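Local coordinates for protein pyroglutatmate porin OpdO (PDB 3SZV) that probably works as a porin of the OprD family, a beta-barrel channel that lets small carboxylate solutes such as pyroglutamate cross the bacterial outer membrane, at residues L326-G338 against K350-Q363. Residues are numbered along the deposited sequence; the frame is centred on the assembly and turned at random.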
# COMPACT_ATOMS: atom_id res chain seq x y z
N LEU A 326 18.73 -20.80 -7.07
CA LEU A 326 18.52 -20.40 -5.68
C LEU A 326 17.13 -19.76 -5.50
O LEU A 326 17.00 -18.59 -5.18
CB LEU A 326 19.63 -19.44 -5.23
CG LEU A 326 21.09 -19.93 -5.39
CD1 LEU A 326 22.07 -18.83 -5.04
CD2 LEU A 326 21.34 -21.17 -4.54
N PRO A 327 16.07 -20.54 -5.69
CA PRO A 327 14.71 -19.97 -5.80
C PRO A 327 14.17 -19.06 -4.67
O PRO A 327 13.37 -18.17 -4.95
CB PRO A 327 13.82 -21.20 -5.99
CG PRO A 327 14.67 -22.37 -5.60
CD PRO A 327 16.07 -22.00 -5.92
N GLY A 328 14.59 -19.23 -3.42
CA GLY A 328 14.02 -18.39 -2.37
C GLY A 328 14.66 -17.02 -2.25
O GLY A 328 14.18 -16.17 -1.52
N LEU A 329 15.74 -16.81 -3.00
CA LEU A 329 16.61 -15.66 -2.78
C LEU A 329 16.25 -14.48 -3.67
O LEU A 329 15.97 -14.64 -4.85
CB LEU A 329 18.06 -16.08 -3.03
CG LEU A 329 19.18 -15.11 -2.66
CD1 LEU A 329 19.11 -14.77 -1.19
CD2 LEU A 329 20.52 -15.75 -3.02
N SER A 330 16.31 -13.28 -3.09
CA SER A 330 15.94 -12.07 -3.82
C SER A 330 16.90 -10.92 -3.48
O SER A 330 17.39 -10.83 -2.36
CB SER A 330 14.51 -11.65 -3.49
OG SER A 330 14.35 -11.44 -2.09
N PHE A 331 17.14 -10.06 -4.46
CA PHE A 331 17.94 -8.86 -4.25
C PHE A 331 17.27 -7.71 -4.98
O PHE A 331 16.85 -7.86 -6.13
CB PHE A 331 19.35 -9.05 -4.81
CG PHE A 331 20.20 -7.80 -4.73
CD1 PHE A 331 20.88 -7.48 -3.57
CD2 PHE A 331 20.30 -6.93 -5.82
CE1 PHE A 331 21.66 -6.34 -3.49
CE2 PHE A 331 21.09 -5.79 -5.75
CZ PHE A 331 21.76 -5.49 -4.58
N MET A 332 17.18 -6.57 -4.31
CA MET A 332 16.75 -5.33 -4.95
C MET A 332 17.62 -4.19 -4.44
O MET A 332 17.96 -4.14 -3.26
CB MET A 332 15.28 -5.06 -4.64
CG MET A 332 14.75 -3.77 -5.30
SD MET A 332 15.04 -2.24 -4.39
CE MET A 332 13.94 -2.48 -3.00
N SER A 333 18.00 -3.27 -5.33
CA SER A 333 18.59 -2.03 -4.87
C SER A 333 18.02 -0.89 -5.70
O SER A 333 17.80 -1.03 -6.91
CB SER A 333 20.11 -2.08 -4.94
OG SER A 333 20.69 -1.06 -4.13
N ARG A 334 17.79 0.25 -5.07
CA ARG A 334 17.26 1.39 -5.79
C ARG A 334 17.80 2.67 -5.21
O ARG A 334 18.25 2.71 -4.06
CB ARG A 334 15.72 1.39 -5.78
CG ARG A 334 15.12 1.38 -4.39
CD ARG A 334 13.61 1.24 -4.42
NE ARG A 334 13.13 1.02 -3.07
CZ ARG A 334 11.93 0.56 -2.76
NH1 ARG A 334 11.05 0.31 -3.72
NH2 ARG A 334 11.59 0.36 -1.50
N TYR A 335 17.78 3.72 -6.02
CA TYR A 335 18.32 5.01 -5.64
C TYR A 335 17.39 6.06 -6.21
O TYR A 335 16.99 5.98 -7.39
CB TYR A 335 19.73 5.17 -6.22
CG TYR A 335 20.35 6.52 -5.97
CD1 TYR A 335 20.32 7.52 -6.94
CD2 TYR A 335 21.01 6.79 -4.78
CE1 TYR A 335 20.93 8.76 -6.72
CE2 TYR A 335 21.62 8.03 -4.55
CZ TYR A 335 21.56 9.00 -5.53
OH TYR A 335 22.16 10.22 -5.28
N VAL A 336 17.03 7.03 -5.38
CA VAL A 336 16.19 8.13 -5.82
C VAL A 336 16.88 9.44 -5.43
O VAL A 336 17.34 9.59 -4.30
CB VAL A 336 14.80 8.07 -5.17
CG1 VAL A 336 13.93 9.22 -5.67
CG2 VAL A 336 14.13 6.73 -5.46
N SER A 337 16.96 10.36 -6.38
CA SER A 337 17.59 11.66 -6.15
C SER A 337 16.58 12.76 -6.43
O SER A 337 15.97 12.80 -7.50
CB SER A 337 18.81 11.81 -7.06
OG SER A 337 19.45 13.06 -6.88
N GLY A 338 16.39 13.64 -5.45
CA GLY A 338 15.44 14.73 -5.58
C GLY A 338 16.12 16.09 -5.49
O GLY A 338 17.08 16.27 -4.74
N LYS A 350 17.56 19.60 -1.68
CA LYS A 350 17.96 18.37 -2.35
C LYS A 350 18.06 17.23 -1.36
O LYS A 350 18.41 17.43 -0.20
CB LYS A 350 19.30 18.55 -3.07
CG LYS A 350 20.47 18.79 -2.15
CD LYS A 350 21.73 19.08 -2.95
CE LYS A 350 22.92 19.32 -2.03
NZ LYS A 350 24.17 19.53 -2.81
N GLU A 351 17.76 16.03 -1.84
CA GLU A 351 17.85 14.84 -1.00
C GLU A 351 18.09 13.63 -1.87
O GLU A 351 17.73 13.61 -3.05
CB GLU A 351 16.55 14.64 -0.20
CG GLU A 351 15.30 14.51 -1.06
CD GLU A 351 14.10 14.02 -0.29
OE1 GLU A 351 14.28 13.51 0.83
OE2 GLU A 351 12.96 14.13 -0.82
N TRP A 352 18.69 12.61 -1.29
CA TRP A 352 18.73 11.33 -1.98
C TRP A 352 18.50 10.20 -1.00
O TRP A 352 18.72 10.35 0.21
CB TRP A 352 20.04 11.14 -2.77
CG TRP A 352 21.31 11.12 -1.96
CD1 TRP A 352 22.16 12.18 -1.76
CD2 TRP A 352 21.90 10.01 -1.28
NE1 TRP A 352 23.23 11.79 -0.99
CE2 TRP A 352 23.09 10.46 -0.69
CE3 TRP A 352 21.54 8.66 -1.12
CZ2 TRP A 352 23.93 9.63 0.06
CZ3 TRP A 352 22.37 7.84 -0.37
CH2 TRP A 352 23.55 8.32 0.20
N GLU A 353 18.04 9.07 -1.53
CA GLU A 353 17.81 7.89 -0.71
C GLU A 353 18.21 6.65 -1.48
O GLU A 353 17.89 6.51 -2.66
CB GLU A 353 16.33 7.80 -0.29
CG GLU A 353 16.01 6.54 0.51
CD GLU A 353 14.57 6.48 1.02
OE1 GLU A 353 13.89 7.54 1.07
OE2 GLU A 353 14.11 5.37 1.36
N ARG A 354 18.95 5.77 -0.81
CA ARG A 354 19.27 4.46 -1.36
C ARG A 354 18.61 3.39 -0.51
O ARG A 354 18.58 3.49 0.71
CB ARG A 354 20.79 4.24 -1.35
CG ARG A 354 21.16 2.87 -1.89
CD ARG A 354 22.49 2.36 -1.33
NE ARG A 354 22.64 2.52 0.12
CZ ARG A 354 21.96 1.86 1.06
NH1 ARG A 354 21.02 0.97 0.74
NH2 ARG A 354 22.22 2.10 2.34
N ASN A 355 18.06 2.37 -1.17
CA ASN A 355 17.50 1.21 -0.46
C ASN A 355 18.11 -0.06 -1.01
O ASN A 355 18.34 -0.16 -2.22
CB ASN A 355 16.00 1.05 -0.72
CG ASN A 355 15.14 2.21 -0.24
OD1 ASN A 355 13.96 2.26 -0.59
ND2 ASN A 355 15.68 3.12 0.58
N THR A 356 18.34 -1.04 -0.15
CA THR A 356 18.74 -2.37 -0.60
C THR A 356 17.98 -3.41 0.20
O THR A 356 17.95 -3.35 1.43
CB THR A 356 20.25 -2.61 -0.39
OG1 THR A 356 20.98 -1.62 -1.13
CG2 THR A 356 20.64 -4.01 -0.87
N ASP A 357 17.34 -4.34 -0.51
CA ASP A 357 16.59 -5.42 0.13
C ASP A 357 17.23 -6.75 -0.23
O ASP A 357 17.44 -7.04 -1.41
CB ASP A 357 15.14 -5.46 -0.37
CG ASP A 357 14.27 -4.35 0.20
OD1 ASP A 357 14.79 -3.50 0.95
OD2 ASP A 357 13.07 -4.34 -0.13
N LEU A 358 17.52 -7.57 0.78
CA LEU A 358 18.03 -8.91 0.56
C LEU A 358 17.07 -9.84 1.27
O LEU A 358 16.72 -9.62 2.43
CB LEU A 358 19.41 -9.07 1.18
CG LEU A 358 20.59 -9.49 0.31
CD1 LEU A 358 21.79 -9.80 1.19
CD2 LEU A 358 20.24 -10.69 -0.55
N GLY A 359 16.61 -10.89 0.59
CA GLY A 359 15.66 -11.77 1.23
C GLY A 359 15.82 -13.22 0.86
O GLY A 359 16.34 -13.55 -0.20
N TYR A 360 15.40 -14.10 1.76
CA TYR A 360 15.35 -15.52 1.45
C TYR A 360 14.11 -16.15 2.05
O TYR A 360 13.78 -15.91 3.22
CB TYR A 360 16.56 -16.27 1.97
CG TYR A 360 16.60 -17.67 1.43
CD1 TYR A 360 16.86 -17.90 0.09
CD2 TYR A 360 16.37 -18.76 2.26
CE1 TYR A 360 16.89 -19.18 -0.42
CE2 TYR A 360 16.40 -20.04 1.76
CZ TYR A 360 16.66 -20.25 0.42
OH TYR A 360 16.69 -21.52 -0.09
N VAL A 361 13.44 -16.97 1.25
CA VAL A 361 12.29 -17.73 1.71
C VAL A 361 12.63 -19.21 1.58
O VAL A 361 13.03 -19.68 0.51
CB VAL A 361 11.03 -17.40 0.90
CG1 VAL A 361 9.87 -18.26 1.35
CG2 VAL A 361 10.68 -15.93 1.04
N VAL A 362 12.49 -19.95 2.68
CA VAL A 362 12.82 -21.37 2.68
C VAL A 362 11.89 -22.14 1.75
O VAL A 362 10.66 -21.97 1.79
CB VAL A 362 12.79 -21.97 4.10
CG1 VAL A 362 13.06 -23.47 4.06
CG2 VAL A 362 13.78 -21.25 4.99
N GLN A 363 12.47 -22.98 0.90
CA GLN A 363 11.73 -23.65 -0.16
C GLN A 363 11.22 -25.03 0.23
O GLN A 363 10.19 -25.47 -0.26
CB GLN A 363 12.61 -23.79 -1.41
CG GLN A 363 13.09 -22.47 -1.96
CD GLN A 363 11.95 -21.59 -2.46
OE1 GLN A 363 11.35 -21.88 -3.50
NE2 GLN A 363 11.64 -20.54 -1.72
O HOH W 1 16.97 -21.67 -2.70
O HOH W 2 14.92 -8.76 -1.63
O HOH W 3 13.63 -0.99 0.63
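The amide oxygen OD1 of N355 is gripped by R334 from across the strand pair: NE donates at 2.9 Å, tilted 23° from the amide plane, and NH2 adds a weak bond. The backbone N of Q301 also donates to OD1, while ND2 of N355 gives a nearly straight bond to E353 OE2 (2.9 Å), so both ends of the amide are held. R334 reaches over because CG lies between its backbone N and carbonyl carbon (chi1 57°) and the chain then runs extended to NE. M332, bent at chi2 and chi3, lays CE 3.6 Å above the centre of the R334 guanidinium and against D357 OD2. A water joins D357 OD1 to R334 NH2, weakly at the arginine. On the other face, S333 OG and T356 OG1 share a hydrogen bond of 3.1 Å, and the rings of Y335 and W352 meet obliquely, Y335 CE2 3.5 Å from W352 CE3, with the planes 33° apart. Backbone bonds join the antiparallel strands from S330–G359 to G338–E351, and V361 N adds one more to G328 O. Where strand 329-338 begins, Y360 CD1 lies 3.3 Å from G328 C, beside the turn L326–L329. This hairpin forms part of the OprD-family barrel wall: strand 311-320 flanks 329-338, strand 371-381 flanks 350-361, and the loop residues I302 and G303 bind the E353 carboxylate through their backbone N atoms.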